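Local coordinates for protein HAD-superfamily hydrolase, subfamily IA, variant 1 (Ehrlichia chaffeensis, PDB 3KZX) that probably hydrolyses 2-phosphoglycolate to glycolate and phosphate, as a phosphatase of the haloacid dehalogenase-like (HAD) superfamily, at residues A[29-32]-A[33-37]; A[49-52]-A[53-57]; A[88-91]-A[92-96]. All coordinates share one frame; numbering follows the deposited sequence.

Contact 1 (A[29-32]-A[33-37]); sequences IFDW and YNTLI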
loop_
_atom_site.group_PDB
_atom_site.type_symbol
_atom_site.label_atom_id
_atom_site.label_comp_id
_atom_site.label_asym_id
_atom_site.label_seq_id
_atom_site.Cartn_x
_atom_site.Cartn_y
_atom_site.Cartn_z
ATOM N N ILE A 29 -1.964 -0.126 10.825
ATOM C CA ILE A 29 -2.688 0.079 9.577
ATOM C C ILE A 29 -1.676 0.038 8.433
ATOM O O ILE A 29 -0.611 0.619 8.543
ATOM C CB ILE A 29 -3.463 1.424 9.576
ATOM C CG1 ILE A 29 -4.432 1.496 10.771
ATOM C CG2 ILE A 29 -4.278 1.577 8.267
ATOM C CD1 ILE A 29 -5.151 2.824 10.884
ATOM N N PHE A 30 -2.039 -0.638 7.328
ATOM C CA PHE A 30 -1.187 -0.756 6.149
ATOM C C PHE A 30 -1.850 -0.171 4.934
ATOM O O PHE A 30 -3.038 -0.346 4.751
ATOM C CB PHE A 30 -0.905 -2.223 5.815
ATOM C CG PHE A 30 -0.050 -2.943 6.824
ATOM C CD1 PHE A 30 1.341 -2.975 6.676
ATOM C CD2 PHE A 30 -0.610 -3.592 7.915
ATOM C CE1 PHE A 30 2.136 -3.631 7.575
ATOM C CE2 PHE A 30 0.212 -4.255 8.840
ATOM C CZ PHE A 30 1.564 -4.279 8.659
ATOM N N ASP A 31 -1.079 0.470 4.072
ATOM C CA ASP A 31 -1.552 0.710 2.728
ATOM C C ASP A 31 -1.290 -0.549 1.915
ATOM O O ASP A 31 -0.507 -1.421 2.339
ATOM C CB ASP A 31 -0.790 1.893 2.140
ATOM C CG ASP A 31 -1.510 2.533 0.931
ATOM O OD1 ASP A 31 -2.561 2.031 0.481
ATOM O OD2 ASP A 31 -1.012 3.572 0.467
ATOM N N TRP A 32 -1.948 -0.653 0.757
ATOM C CA TRP A 32 -1.877 -1.826 -0.077
ATOM C C TRP A 32 -0.803 -1.622 -1.181
ATOM O O TRP A 32 0.334 -2.090 -1.064
ATOM C CB TRP A 32 -3.295 -2.133 -0.619
ATOM C CG TRP A 32 -3.432 -3.345 -1.417
ATOM C CD1 TRP A 32 -3.712 -3.413 -2.754
ATOM C CD2 TRP A 32 -3.257 -4.701 -0.979
ATOM N NE1 TRP A 32 -3.741 -4.720 -3.164
ATOM C CE2 TRP A 32 -3.469 -5.531 -2.093
ATOM C CE3 TRP A 32 -2.943 -5.289 0.251
ATOM C CZ2 TRP A 32 -3.389 -6.923 -2.018
ATOM C CZ3 TRP A 32 -2.857 -6.678 0.321
ATOM C CH2 TRP A 32 -3.079 -7.474 -0.812
ATOM N N TYR A 33 -1.129 -0.857 -2.209
ATOM C CA TYR A 33 -0.216 -0.700 -3.329
ATOM C C TYR A 33 1.046 0.070 -2.900
ATOM O O TYR A 33 0.946 1.114 -2.303
ATOM C CB TYR A 33 -0.878 0.055 -4.479
ATOM C CG TYR A 33 -1.878 -0.734 -5.313
ATOM C CD1 TYR A 33 -1.672 -2.085 -5.624
ATOM C CD2 TYR A 33 -2.980 -0.116 -5.831
ATOM C CE1 TYR A 33 -2.589 -2.778 -6.381
ATOM C CE2 TYR A 33 -3.902 -0.797 -6.627
ATOM C CZ TYR A 33 -3.714 -2.121 -6.888
ATOM O OH TYR A 33 -4.631 -2.765 -7.701
ATOM N N ASN A 34 2.225 -0.475 -3.231
ATOM C CA ASN A 34 3.525 0.150 -2.934
ATOM C C ASN A 34 3.926 0.187 -1.448
ATOM O O ASN A 34 4.948 0.761 -1.082
ATOM C CB ASN A 34 3.624 1.502 -3.630
ATOM C CG ASN A 34 3.284 1.385 -5.111
ATOM O OD1 ASN A 34 3.961 0.671 -5.856
ATOM N ND2 ASN A 34 2.202 2.024 -5.534
ATOM N N THR A 35 3.135 -0.488 -0.618
ATOM C CA THR A 35 3.471 -0.765 0.775
ATOM C C THR A 35 3.453 -2.287 0.908
ATOM O O THR A 35 4.491 -2.949 0.698
ATOM C CB THR A 35 2.509 0.004 1.739
ATOM O OG1 THR A 35 2.634 1.416 1.456
ATOM C CG2 THR A 35 2.870 -0.270 3.232
ATOM N N LEU A 36 2.303 -2.880 1.211
ATOM C CA LEU A 36 2.269 -4.348 1.230
ATOM C C LEU A 36 2.633 -4.986 -0.136
ATOM O O LEU A 36 3.324 -6.001 -0.177
ATOM C CB LEU A 36 0.934 -4.892 1.748
ATOM C CG LEU A 36 0.623 -4.717 3.252
ATOM C CD1 LEU A 36 -0.868 -5.021 3.549
ATOM C CD2 LEU A 36 1.589 -5.584 4.136
ATOM N N ILE A 37 2.132 -4.416 -1.219
ATOM C CA ILE A 37 2.214 -4.976 -2.555
ATOM C C ILE A 37 3.242 -4.244 -3.428
ATOM O O ILE A 37 3.287 -3.014 -3.460
ATOM C CB ILE A 37 0.829 -4.900 -3.230
ATOM C CG1 ILE A 37 -0.108 -5.952 -2.624
ATOM C CG2 ILE A 37 0.933 -5.002 -4.814
ATOM C CD1 ILE A 37 0.231 -7.401 -3.034
HETATM O O HOH W 1 -3.186 1.226 -2.054
#
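The indole of Trp32 is a broad flat surface, and Ile37 lies over one face of it. Ile37 CG1 stands 3.5 Å from the centroid of the Trp32 six-membered ring and 17° off the ring normal, a CH-pi contact, while CD1 runs on above CZ2 and CH2. CG of Trp32 is anti to the backbone N (chi1 -176°), which places the indole beside its own carbonyl carbon, on the side where Ile37 returns. Leu36 is the forked bump of the contact. Its CD1 meets the Trp32 edge at CE3 (3.9 Å) and Phe30 CB (3.6 Å), and its CD2 reaches Phe30 CD1 (3.6 Å), so the branched leucine fills the notch between two large aromatics. Tyr33 turns one ring face to the rim of the indole, where Trp32 CD1 and Tyr33 CD1 are 3.8 Å apart, their planes inclined at 46°. Tyr33 OH is held by Asp100 and Lys128.

Trp32 O ties this turn together. It accepts from Thr35 N at 3.3 Å and from Ile37 N at 2.9 Å, the two donors arriving from opposite faces of the carbonyl plane; the second bond spans five residues and widens the turn to a pi type. Asp31 OD1 accepts from Trp32 N and, through a water, is linked to Tyr33 N, while OD2 pairs with Lys159. An aspartate directly after the strand, followed by one wide helical turn with threonine and leucine, is the first sequence motif and the squiggle of the HAD fold. Asp31 sits where relatives carry the nucleophile, beside Ser126 and Asp185, and Tyr33 where many phosphatases have a second aspartate.

Contact 2 (A[49-52]-A[53-57]); sequences YQVL and DQMGY
Leu52 and Tyr57 meet across the end of the helix, five residues apart, with Leu52 CD2 4.0 Å from Tyr57 CD2. The two side chains cross obliquely, and the tyrosine turns the edge of its ring toward the leucine backbone, Leu52 O lying near the ring plane at 3.7 Å from Tyr57 CD2. Tyr57 is brought back here by a Schellman motif: Tyr57 N donates to Leu52 O (2.9 Å) and, inside that loop, Gly56 N to Asp53 O (2.8 Å). Gly56 takes a phi of 94°, where a CB would jam against the preceding carbonyl O, so glycine suits the place. The apolar Leu52 and Tyr57 then pack where such a motif brings its flanking residues together.

On the neighbouring side of the helix, Val51 and Met55 lie side by side and point the same way, Val51 CG1 touching Met55 SD at 3.8 Å. The methionine chain bends at its third torsion (70°), carrying its methyl out of line with the extended stem. Met55 N still donates to Val51 O, the closing bond of regular helix here. Gln54 suits the exposed flank, its CG resting 3.1 Å from Gln50 O.

Arg81, between helices 70-78 and 82-95, donates to Met55 O. The packing of the end of helix 45-54 on both comes from the apolar side chains: Val51 and Met55 face Leu88 of helix 82-95, whereas Leu52 and Tyr57 rest on Leu78 of helix 70-78.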
loop_
_atom_site.group_PDB
_atom_site.type_symbol
_atom_site.label_atom_id
_atom_site.label_comp_id
_atom_site.label_asym_id
_atom_site.label_seq_id
_atom_site.Cartn_x
_atom_site.Cartn_y
_atom_site.Cartn_z
ATOM N N TYR A 49 0.321 -0.036 -21.181
ATOM C CA TYR A 49 0.001 0.467 -22.519
ATOM C C TYR A 49 -0.945 1.665 -22.428
ATOM O O TYR A 49 -0.712 2.679 -23.080
ATOM C CB TYR A 49 -0.618 -0.620 -23.409
ATOM C CG TYR A 49 0.376 -1.623 -23.976
ATOM C CD1 TYR A 49 1.545 -1.211 -24.582
ATOM C CD2 TYR A 49 0.117 -2.987 -23.923
ATOM C CE1 TYR A 49 2.441 -2.135 -25.117
ATOM C CE2 TYR A 49 1.004 -3.922 -24.447
ATOM C CZ TYR A 49 2.173 -3.492 -25.039
ATOM O OH TYR A 49 3.057 -4.421 -25.578
ATOM N N GLN A 50 -1.989 1.554 -21.609
ATOM C CA GLN A 50 -2.946 2.668 -21.409
ATOM C C GLN A 50 -2.238 3.901 -20.858
ATOM O O GLN A 50 -2.486 5.005 -21.305
ATOM C CB GLN A 50 -4.068 2.273 -20.444
ATOM C CG GLN A 50 -5.087 1.287 -21.029
ATOM C CD GLN A 50 -5.902 0.548 -19.957
ATOM O OE1 GLN A 50 -5.602 0.612 -18.753
ATOM N NE2 GLN A 50 -6.941 -0.165 -20.400
ATOM N N VAL A 51 -1.330 3.707 -19.901
ATOM C CA VAL A 51 -0.572 4.826 -19.360
ATOM C C VAL A 51 0.285 5.503 -20.427
ATOM O O VAL A 51 0.270 6.727 -20.562
ATOM C CB VAL A 51 0.304 4.369 -18.157
ATOM C CG1 VAL A 51 1.229 5.475 -17.702
ATOM C CG2 VAL A 51 -0.591 3.885 -16.989
ATOM N N LEU A 52 0.995 4.695 -21.212
ATOM C CA LEU A 52 1.880 5.210 -22.250
ATOM C C LEU A 52 1.060 5.895 -23.318
ATOM O O LEU A 52 1.429 6.976 -23.778
ATOM C CB LEU A 52 2.740 4.097 -22.871
ATOM C CG LEU A 52 3.816 3.530 -21.937
ATOM C CD1 LEU A 52 4.361 2.220 -22.467
ATOM C CD2 LEU A 52 4.941 4.561 -21.702
ATOM N N ASP A 53 -0.053 5.257 -23.680
ATOM C CA ASP A 53 -1.101 5.879 -24.534
ATOM C C ASP A 53 -1.532 7.281 -24.066
ATOM O O ASP A 53 -1.439 8.251 -24.849
ATOM C CB ASP A 53 -2.345 4.988 -24.585
ATOM C CG ASP A 53 -2.489 4.280 -25.884
ATOM O OD1 ASP A 53 -3.350 4.733 -26.701
ATOM O OD2 ASP A 53 -1.716 3.310 -26.107
ATOM N N GLN A 54 -2.014 7.371 -22.821
ATOM C CA GLN A 54 -2.402 8.656 -22.184
ATOM C C GLN A 54 -1.255 9.661 -22.293
ATOM O O GLN A 54 -1.478 10.854 -22.545
ATOM C CB GLN A 54 -2.745 8.516 -20.693
ATOM C CG GLN A 54 -3.918 7.601 -20.283
ATOM C CD GLN A 54 -3.885 7.234 -18.782
ATOM O OE1 GLN A 54 -3.886 6.052 -18.397
ATOM N NE2 GLN A 54 -3.840 8.260 -17.928
ATOM N N MET A 55 -0.028 9.171 -22.136
ATOM C CA MET A 55 1.163 10.015 -22.137
ATOM C C MET A 55 1.614 10.362 -23.554
ATOM O O MET A 55 2.615 11.054 -23.732
ATOM C CB MET A 55 2.304 9.334 -21.359
ATOM C CG MET A 55 2.003 9.127 -19.875
ATOM S SD MET A 55 3.313 8.431 -18.817
ATOM C CE MET A 55 4.523 9.769 -18.720
ATOM N N GLY A 56 0.883 9.865 -24.555
ATOM C CA GLY A 56 1.137 10.206 -25.964
ATOM C C GLY A 56 2.035 9.225 -26.681
ATOM O O GLY A 56 2.146 9.287 -27.893
ATOM N N TYR A 57 2.689 8.307 -25.965
ATOM C CA TYR A 57 3.636 7.431 -26.632
ATOM C C TYR A 57 2.906 6.526 -27.638
ATOM O O TYR A 57 1.763 6.108 -27.431
ATOM C CB TYR A 57 4.447 6.587 -25.650
ATOM C CG TYR A 57 5.433 7.357 -24.776
ATOM C CD1 TYR A 57 6.795 7.412 -25.085
ATOM C CD2 TYR A 57 5.002 8.019 -23.639
ATOM C CE1 TYR A 57 7.688 8.106 -24.266
ATOM C CE2 TYR A 57 5.876 8.707 -22.823
ATOM C CZ TYR A 57 7.210 8.752 -23.134
ATOM O OH TYR A 57 8.049 9.448 -22.292
#

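Contact 3 (A[88-91]-A[92-96]); sequences LYEN and SLEKS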
loop_
_atom_site.group_PDB
_atom_site.type_symbol
_atom_site.label_atom_id
_atom_site.label_comp_id
_atom_site.label_asym_id
_atom_site.label_seq_id
_atom_site.Cartn_x
_atom_site.Cartn_y
_atom_site.Cartn_z
ATOM N N LEU A 88 0.258 7.913 -12.849
ATOM C CA LEU A 88 -0.827 7.442 -13.708
ATOM C C LEU A 88 -1.095 5.975 -13.483
ATOM O O LEU A 88 -2.262 5.560 -13.402
ATOM C CB LEU A 88 -0.516 7.686 -15.205
ATOM C CG LEU A 88 -0.995 9.019 -15.748
ATOM C CD1 LEU A 88 -0.570 10.196 -14.860
ATOM C CD2 LEU A 88 -0.564 9.229 -17.214
ATOM N N TYR A 89 -0.007 5.207 -13.323
ATOM C CA TYR A 89 -0.078 3.782 -13.150
ATOM C C TYR A 89 -0.817 3.421 -11.854
ATOM O O TYR A 89 -1.727 2.593 -11.895
ATOM C CB TYR A 89 1.338 3.183 -13.158
ATOM C CG TYR A 89 1.442 1.698 -12.955
ATOM C CD1 TYR A 89 0.853 0.805 -13.836
ATOM C CD2 TYR A 89 2.181 1.181 -11.921
ATOM C CE1 TYR A 89 0.990 -0.571 -13.675
ATOM C CE2 TYR A 89 2.325 -0.184 -11.756
ATOM C CZ TYR A 89 1.714 -1.058 -12.630
ATOM O OH TYR A 89 1.861 -2.406 -12.462
ATOM N N GLU A 90 -0.404 3.984 -10.716
ATOM C CA GLU A 90 -1.133 3.739 -9.462
ATOM C C GLU A 90 -2.590 4.182 -9.544
ATOM O O GLU A 90 -3.481 3.505 -8.999
ATOM C CB GLU A 90 -0.515 4.480 -8.274
ATOM C CG GLU A 90 -1.026 3.953 -6.911
ATOM C CD GLU A 90 -0.088 4.286 -5.740
ATOM O OE1 GLU A 90 0.793 5.142 -5.922
ATOM O OE2 GLU A 90 -0.245 3.687 -4.651
ATOM N N ASN A 91 -2.827 5.349 -10.144
ATOM C CA ASN A 91 -4.205 5.848 -10.335
ATOM C C ASN A 91 -5.085 4.826 -11.074
ATOM O O ASN A 91 -6.229 4.586 -10.684
ATOM C CB ASN A 91 -4.231 7.184 -11.078
ATOM C CG ASN A 91 -3.765 8.374 -10.226
ATOM O OD1 ASN A 91 -3.589 9.474 -10.759
ATOM N ND2 ASN A 91 -3.548 8.168 -8.936
ATOM N N SER A 92 -4.508 4.185 -12.080
ATOM C CA SER A 92 -5.219 3.243 -12.943
ATOM C C SER A 92 -5.525 1.947 -12.194
ATOM O O SER A 92 -6.631 1.410 -12.295
ATOM C CB SER A 92 -4.377 2.935 -14.200
ATOM O OG SER A 92 -4.859 1.792 -14.890
ATOM N N LEU A 93 -4.531 1.461 -11.468
ATOM C CA LEU A 93 -4.667 0.253 -10.639
ATOM C C LEU A 93 -5.736 0.429 -9.576
ATOM O O LEU A 93 -6.487 -0.506 -9.316
ATOM C CB LEU A 93 -3.355 -0.089 -9.945
ATOM C CG LEU A 93 -2.148 -0.553 -10.792
ATOM C CD1 LEU A 93 -0.924 -0.844 -9.882
ATOM C CD2 LEU A 93 -2.520 -1.770 -11.654
ATOM N N GLU A 94 -5.793 1.606 -8.958
ATOM C CA GLU A 94 -6.828 1.890 -7.959
ATOM C C GLU A 94 -8.272 1.797 -8.510
ATOM O O GLU A 94 -9.188 1.395 -7.798
ATOM C CB GLU A 94 -6.632 3.278 -7.339
ATOM C CG GLU A 94 -5.356 3.400 -6.474
ATOM C CD GLU A 94 -5.151 4.809 -5.949
ATOM O OE1 GLU A 94 -5.823 5.738 -6.445
ATOM O OE2 GLU A 94 -4.330 4.987 -5.009
ATOM N N LYS A 95 -8.461 2.213 -9.744
ATOM C CA LYS A 95 -9.777 2.192 -10.371
ATOM C C LYS A 95 -10.111 0.918 -11.157
ATOM O O LYS A 95 -11.240 0.785 -11.659
ATOM C CB LYS A 95 -9.897 3.387 -11.316
ATOM C CG LYS A 95 -9.974 4.727 -10.615
ATOM C CD LYS A 95 -9.809 5.839 -11.657
ATOM C CE LYS A 95 -10.141 7.211 -11.078
ATOM N NZ LYS A 95 -10.499 8.175 -12.184
ATOM N N SER A 96 -9.169 -0.014 -11.245
ATOM C CA SER A 96 -9.299 -1.151 -12.158
ATOM C C SER A 96 -10.411 -2.110 -11.778
ATOM O O SER A 96 -10.670 -2.342 -10.600
ATOM C CB SER A 96 -7.995 -1.948 -12.233
ATOM O OG SER A 96 -8.128 -3.049 -13.122
HETATM O O HOH W 2 -2.800 3.170 -3.807
HETATM O O HOH W 3 -7.197 6.727 -8.470
#
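Glu90 and Glu94, one helical turn apart, share a water that donates to OE2 of each, at 2.7 Å from Glu90 OE2 and 2.7 Å from Glu94 OE2. Glu90 OE2 and Glu94 OE2 are themselves 4.3 Å apart, with the carboxylate planes turned 57° against each other, and the water probably eases the repulsion between them. Asn34 adds a weak hydrogen bond to Glu90 OE2. Glu94 is held on its other oxygen too: a second water donates to Glu94 OE1 (2.6 Å) and, at longer range, to Asn91 O, linking side chain to backbone. Asn91 lies alongside Glu94 on the exposed flank, where polar chains suit water.

Beneath these side chains run the helical backbone bonds. Leu93 N donates to Tyr89 O and Glu94 N to Glu90 O (3.0 Å), but Lys95 N reaches Asn91 O only weakly, at 3.4 Å, as the helix nears its end.

The apolar packing lies round the helix from the acids. Leu93 CD1 sits over one face of Tyr89, 4.0 Å from the ring centroid and 21° off its normal, offset toward CE2 and CZ. CG of Tyr89 is anti to the backbone N (chi1 179°), which leans the ring from CB slightly toward the C-terminal end, to meet Leu93 CD1. A tyrosine suits the place: its ring also meets Phe48, and its OH bonds to Thr39 O. Each pair four residues apart shares one side of the helix, the acids on one, Tyr89 and Leu93 on another. Helix 82-95 belongs to the helical cap, probably of C1 type, inserted between the two strands of the flap that follows the squiggle.

In the fold
Contacts 1, 2 and 3 follow one another along the chain in that order. Contact 1 lies near the centre of the molecule, at the end of strand 27-30 in the middle of the parallel Rossmann-like sheet. The chain then enters the cap, where contact 2 closes helix 45-54 and contact 3 forms the last turns of helix 82-95. The centres of contacts 1 and 2 lie about 25 Å apart and their nearest atoms about 12 Å. Contact 3, its centre about 14 Å from that of contact 1 and about 13 Å from that of contact 2, touches both: Asn34 and Tyr33 meet it from the core, Val51 and Met55 from helix 45-54. Helix 82-95 is thus the cap element that meets the squiggle beside the probable active site.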